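Local atomic coordinates of enoyl-CoA hydratase (Geobacillus kaustophilus, PDB entry 2PPY), a protein that probably catalyses the reversible hydration of 2-enoyl-CoA thioesters to 3-hydroxyacyl-CoA, the second step of fatty acid beta-oxidation. Residues D17-I22 and K203-A208; P101-A106 and Y210-I215. All blocks are in the same frame, centred on the assembly; numbering follows the deposited sequence.

From the N terminus the chain lays down the hairpin strand holding D17-I22, then helix 80-99 and the strand entered through P101-A106, before reaching the consecutive helices 193-205 and 209-222. Contact 1 closes a loop with 180 residues between its segments, when K203-A208 returns to the hairpin turn. Contact 2 closes one with 103 between, when Y210-I215 meets the start of strand 103-108. Their segments alternate, so the loops cross. The contact centres lie about 9 Å apart, and the contacts touch where S207 OG is 3.7 Å from V212 CG2. Together they tie both helices to one sheet, on a side where another subunit also packs.

Contact 1: residues D17-I22 and K203-A208; sequences DGIAEI and KLANSA
A205 meets the D17-G18 turn and the start of the strand at I19 with a single methyl group, a compact example of how alanine lets a helix end come close to a beta hairpin. The contact is mostly van der Waals packing against backbone. A205 CB lies 3.9 Å from D17 O and 4.3 Å from G18 O, and the CA atoms of G18 and A205 are 5.7 Å apart. G18 has a positive phi (76°), a region glycine enters easily, and a CB there would stand only 3.6 Å from A205 CB.

The apolar part is small. I19 CG1 reaches to 4.0 Å from A205 CB; with chi1 at -62°, CG1 is anti to the carbonyl carbon, beside the backbone N, which brings it near the methyl, while CG2 takes the position anti to the backbone N. L204, next to A205, packs instead on V55 of the neighbouring strand and on I168 of a second subunit.

D17 and G18 both have positive phi values close to those of a type I' turn, as expected of a two-residue hairpin between strands 11-16 and 19-24. This hairpin supplies the second and third strands of the mixed sheet of the crotonase fold, and helix 193-205 ends beside it. A salt bridge from E21 to R198 joins the same strand and helix a little farther back.

Polar bonding serves the helix end rather than the interface. L204 O accepts two bonds from one residue: S207 N at 3.0 Å and S207 OG at 2.7 Å. Both donors come from the same face of the carbonyl plane, the hydroxyl tilted 22° out of it. The hydroxyl bond restrains the S207 side chain, and the pair holds the chain where it leaves the helix, just before A208 takes the N-cap position of the next one.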
loop_
_atom_site.group_PDB
_atom_site.type_symbol
_atom_site.label_atom_id
_atom_site.label_comp_id
_atom_site.label_asym_id
_atom_site.label_seq_id
_atom_site.Cartn_x
_atom_site.Cartn_y
_atom_site.Cartn_z
ATOM N N ASP A 17 -24.536 -27.587 -15.726
ATOM C CA ASP A 17 -24.936 -26.299 -16.290
ATOM C C ASP A 17 -24.187 -25.066 -15.784
ATOM O O ASP A 17 -24.802 -24.088 -15.353
ATOM C CB ASP A 17 -26.441 -26.100 -16.095
ATOM C CG ASP A 17 -27.266 -27.095 -16.890
ATOM O OD1 ASP A 17 -27.147 -27.101 -18.135
ATOM O OD2 ASP A 17 -28.030 -27.870 -16.271
ATOM N N GLY A 18 -22.860 -25.111 -15.849
ATOM C CA GLY A 18 -22.063 -23.976 -15.417
ATOM C C GLY A 18 -21.910 -23.777 -13.920
ATOM O O GLY A 18 -21.374 -22.758 -13.482
ATOM N N ILE A 19 -22.380 -24.736 -13.131
ATOM C CA ILE A 19 -22.264 -24.641 -11.680
ATOM C C ILE A 19 -21.602 -25.891 -11.117
ATOM O O ILE A 19 -21.875 -27.008 -11.561
ATOM C CB ILE A 19 -23.643 -24.489 -11.005
ATOM C CG1 ILE A 19 -24.316 -23.196 -11.471
ATOM C CG2 ILE A 19 -23.485 -24.486 -9.491
ATOM C CD1 ILE A 19 -25.734 -23.030 -10.960
ATOM N N ALA A 20 -20.719 -25.697 -10.145
ATOM C CA ALA A 20 -20.042 -26.811 -9.502
ATOM C C ALA A 20 -20.352 -26.722 -8.022
ATOM O O ALA A 20 -20.322 -25.639 -7.439
ATOM C CB ALA A 20 -18.536 -26.730 -9.727
ATOM N N GLU A 21 -20.677 -27.854 -7.415
ATOM C CA GLU A 21 -20.974 -27.867 -5.995
ATOM C C GLU A 21 -19.952 -28.750 -5.315
ATOM O O GLU A 21 -19.773 -29.908 -5.685
ATOM C CB GLU A 21 -22.374 -28.418 -5.718
ATOM C CG GLU A 21 -23.493 -27.742 -6.478
ATOM C CD GLU A 21 -24.862 -28.086 -5.912
ATOM O OE1 GLU A 21 -25.011 -29.186 -5.342
ATOM O OE2 GLU A 21 -25.791 -27.262 -6.044
ATOM N N ILE A 22 -19.267 -28.189 -4.328
ATOM C CA ILE A 22 -18.276 -28.942 -3.584
ATOM C C ILE A 22 -18.938 -29.318 -2.267
ATOM O O ILE A 22 -19.121 -28.470 -1.388
ATOM C CB ILE A 22 -17.016 -28.095 -3.307
ATOM C CG1 ILE A 22 -16.446 -27.553 -4.623
ATOM C CG2 ILE A 22 -15.976 -28.946 -2.593
ATOM C CD1 ILE A 22 -15.221 -26.655 -4.457
ATOM N N LYS A 203 -28.982 -17.893 -11.780
ATOM C CA LYS A 203 -29.092 -16.594 -12.440
ATOM C C LYS A 203 -27.733 -16.092 -12.929
ATOM O O LYS A 203 -27.630 -15.514 -14.012
ATOM C CB LYS A 203 -29.713 -15.554 -11.502
ATOM C CG LYS A 203 -31.212 -15.719 -11.254
ATOM C CD LYS A 203 -31.770 -14.522 -10.483
ATOM C CE LYS A 203 -33.285 -14.595 -10.313
ATOM N NZ LYS A 203 -33.717 -15.718 -9.435
ATOM N N LEU A 204 -26.690 -16.305 -12.132
ATOM C CA LEU A 204 -25.354 -15.876 -12.531
ATOM C C LEU A 204 -24.890 -16.684 -13.734
ATOM O O LEU A 204 -24.444 -16.121 -14.736
ATOM C CB LEU A 204 -24.349 -16.057 -11.385
ATOM C CG LEU A 204 -24.448 -15.116 -10.181
ATOM C CD1 LEU A 204 -23.321 -15.424 -9.203
ATOM C CD2 LEU A 204 -24.358 -13.670 -10.654
ATOM N N ALA A 205 -25.006 -18.006 -13.634
ATOM C CA ALA A 205 -24.586 -18.898 -14.710
ATOM C C ALA A 205 -25.325 -18.635 -16.018
ATOM O O ALA A 205 -24.810 -18.915 -17.099
ATOM C CB ALA A 205 -24.783 -20.345 -14.286
ATOM N N ASN A 206 -26.535 -18.095 -15.915
ATOM C CA ASN A 206 -27.346 -17.805 -17.091
ATOM C C ASN A 206 -27.182 -16.401 -17.644
ATOM O O ASN A 206 -27.866 -16.028 -18.594
ATOM C CB ASN A 206 -28.821 -18.048 -16.782
ATOM C CG ASN A 206 -29.172 -19.512 -16.778
ATOM O OD1 ASN A 206 -29.075 -20.182 -17.805
ATOM N ND2 ASN A 206 -29.577 -20.023 -15.622
ATOM N N SER A 207 -26.286 -15.616 -17.058
ATOM C CA SER A 207 -26.071 -14.255 -17.536
ATOM C C SER A 207 -24.737 -14.147 -18.267
ATOM O O SER A 207 -24.184 -15.153 -18.717
ATOM C CB SER A 207 -26.120 -13.269 -16.361
ATOM O OG SER A 207 -25.172 -13.603 -15.361
ATOM N N ALA A 208 -24.232 -12.924 -18.403
ATOM C CA ALA A 208 -22.957 -12.697 -19.070
ATOM C C ALA A 208 -21.867 -13.099 -18.085
ATOM O O ALA A 208 -21.264 -12.253 -17.421
ATOM C CB ALA A 208 -22.820 -11.229 -19.451
#

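Contact 2: residues P101-A106 and Y210-I215; sequences PQVYIA and YAVSNI
S213 binds P101 through a short hydrogen bond, illustrating how a serine on a helix can catch the backbone carbonyl of a residue leading into a strand. S213 OG donates to P101 O at 2.6 Å. The bond is bent at the acceptor, with a C=O...donor angle of 111° and the hydroxyl 22° out of the carbonyl plane. Because chi1 is -177°, the hydroxyl stands anti to the serine's own backbone N and comes up beside the CA-CB edge of the proline, 3.2 Å from P101 CA. The serine CB also closes on the carbonyl, 3.2 Å from P101 O. An alanine here would remove the hydroxyl and is likely to leave P101 O without this donor and the proline less firmly tied to the helix.

Apolar packing supplies the second link. V103 CG2 meets V212 CG1 at 3.6 Å, the two valine side chains crossing at about a right angle. Each presents a single methyl, and V212 also packs on V140 of a second subunit.

Beside this pair, K216 on the next turn of the helix donates to Q102 O. Through S213 and K216, two successive carbonyls, of P101 and Q102, are thus held from helix 209-222. Q102 O also lies in plane at the edge of the Y104 ring.

P101 itself joins helix 80-99 to strand 103-108 and touches Q85 of a third subunit. Such docking of a helix of the C-terminal part on the entrance to a central parallel strand, close to subunit interfaces, is consistent with the crotonase fold and its oligomeric assembly.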
loop_
_atom_site.group_PDB
_atom_site.type_symbol
_atom_site.label_atom_id
_atom_site.label_comp_id
_atom_site.label_asym_id
_atom_site.label_seq_id
_atom_site.Cartn_x
_atom_site.Cartn_y
_atom_site.Cartn_z
ATOM N N PRO A 101 -11.662 -17.563 -11.718
ATOM C CA PRO A 101 -12.688 -16.953 -12.566
ATOM C C PRO A 101 -14.101 -17.144 -12.030
ATOM O O PRO A 101 -14.961 -16.286 -12.228
ATOM C CB PRO A 101 -12.507 -17.662 -13.913
ATOM C CG PRO A 101 -11.104 -18.171 -13.875
ATOM C CD PRO A 101 -10.957 -18.629 -12.448
ATOM N N GLN A 102 -14.339 -18.274 -11.365
ATOM C CA GLN A 102 -15.661 -18.589 -10.824
ATOM C C GLN A 102 -15.992 -17.815 -9.565
ATOM O O GLN A 102 -15.107 -17.479 -8.779
ATOM C CB GLN A 102 -15.788 -20.077 -10.462
ATOM C CG GLN A 102 -15.675 -21.074 -11.594
ATOM C CD GLN A 102 -14.245 -21.328 -12.004
ATOM O OE1 GLN A 102 -13.316 -21.155 -11.209
ATOM N NE2 GLN A 102 -14.057 -21.761 -13.245
ATOM N N VAL A 103 -17.282 -17.560 -9.372
ATOM C CA VAL A 103 -17.755 -16.882 -8.179
ATOM C C VAL A 103 -17.959 -17.988 -7.146
ATOM O O VAL A 103 -18.694 -18.950 -7.389
ATOM C CB VAL A 103 -19.099 -16.162 -8.433
ATOM C CG1 VAL A 103 -19.700 -15.681 -7.119
ATOM C CG2 VAL A 103 -18.880 -14.985 -9.366
ATOM N N TYR A 104 -17.291 -17.863 -6.007
ATOM C CA TYR A 104 -17.410 -18.850 -4.941
ATOM C C TYR A 104 -18.425 -18.421 -3.878
ATOM O O TYR A 104 -18.302 -17.355 -3.278
ATOM C CB TYR A 104 -16.042 -19.094 -4.295
ATOM C CG TYR A 104 -15.209 -20.151 -4.997
ATOM C CD1 TYR A 104 -14.788 -19.979 -6.316
ATOM C CD2 TYR A 104 -14.875 -21.338 -4.349
ATOM C CE1 TYR A 104 -14.053 -20.973 -6.975
ATOM C CE2 TYR A 104 -14.145 -22.333 -4.994
ATOM C CZ TYR A 104 -13.741 -22.146 -6.304
ATOM O OH TYR A 104 -13.039 -23.138 -6.935
ATOM N N ILE A 105 -19.428 -19.263 -3.655
ATOM C CA ILE A 105 -20.469 -18.982 -2.674
ATOM C C ILE A 105 -20.454 -20.047 -1.584
ATOM O O ILE A 105 -20.477 -21.242 -1.876
ATOM C CB ILE A 105 -21.876 -18.993 -3.320
ATOM C CG1 ILE A 105 -21.908 -18.056 -4.526
ATOM C CG2 ILE A 105 -22.934 -18.563 -2.295
ATOM C CD1 ILE A 105 -23.219 -18.111 -5.285
ATOM N N ALA A 106 -20.412 -19.610 -0.333
ATOM C CA ALA A 106 -20.425 -20.531 0.793
ATOM C C ALA A 106 -21.875 -20.710 1.224
ATOM O O ALA A 106 -22.521 -19.753 1.647
ATOM C CB ALA A 106 -19.614 -19.966 1.940
ATOM N N TYR A 210 -18.842 -13.934 -18.382
ATOM C CA TYR A 210 -17.496 -13.392 -18.569
ATOM C C TYR A 210 -17.437 -12.069 -17.810
ATOM O O TYR A 210 -16.426 -11.730 -17.198
ATOM C CB TYR A 210 -17.219 -13.161 -20.054
ATOM C CG TYR A 210 -15.773 -12.868 -20.414
ATOM C CD1 TYR A 210 -14.749 -13.013 -19.478
ATOM C CD2 TYR A 210 -15.427 -12.491 -21.710
ATOM C CE1 TYR A 210 -13.420 -12.792 -19.827
ATOM C CE2 TYR A 210 -14.103 -12.270 -22.071
ATOM C CZ TYR A 210 -13.105 -12.423 -21.127
ATOM O OH TYR A 210 -11.795 -12.218 -21.489
ATOM N N ALA A 211 -18.540 -11.330 -17.852
ATOM C CA ALA A 211 -18.632 -10.056 -17.157
ATOM C C ALA A 211 -18.663 -10.338 -15.661
ATOM O O ALA A 211 -17.972 -9.684 -14.880
ATOM C CB ALA A 211 -19.899 -9.313 -17.578
ATOM N N VAL A 212 -19.464 -11.321 -15.269
ATOM C CA VAL A 212 -19.575 -11.694 -13.866
ATOM C C VAL A 212 -18.198 -12.051 -13.326
ATOM O O VAL A 212 -17.791 -11.585 -12.262
ATOM C CB VAL A 212 -20.502 -12.915 -13.683
ATOM C CG1 VAL A 212 -20.324 -13.502 -12.289
ATOM C CG2 VAL A 212 -21.957 -12.496 -13.890
ATOM N N SER A 213 -17.485 -12.878 -14.081
ATOM C CA SER A 213 -16.161 -13.329 -13.690
ATOM C C SER A 213 -15.152 -12.184 -13.558
ATOM O O SER A 213 -14.465 -12.069 -12.539
ATOM C CB SER A 213 -15.658 -14.368 -14.694
ATOM O OG SER A 213 -14.395 -14.866 -14.301
ATOM N N ASN A 214 -15.064 -11.339 -14.580
ATOM C CA ASN A 214 -14.135 -10.218 -14.540
ATOM C C ASN A 214 -14.497 -9.230 -13.428
ATOM O O ASN A 214 -13.620 -8.579 -12.868
ATOM C CB ASN A 214 -14.087 -9.522 -15.908
ATOM C CG ASN A 214 -13.129 -10.203 -16.872
ATOM O OD1 ASN A 214 -12.757 -11.363 -16.679
ATOM N ND2 ASN A 214 -12.727 -9.489 -17.922
ATOM N N ILE A 215 -15.783 -9.122 -13.100
ATOM C CA ILE A 215 -16.217 -8.226 -12.026
ATOM C C ILE A 215 -15.679 -8.741 -10.688
ATOM O O ILE A 215 -15.159 -7.972 -9.871
ATOM C CB ILE A 215 -17.761 -8.154 -11.926
ATOM C CG1 ILE A 215 -18.327 -7.334 -13.085
ATOM C CG2 ILE A 215 -18.173 -7.541 -10.591
ATOM C CD1 ILE A 215 -19.846 -7.350 -13.157
#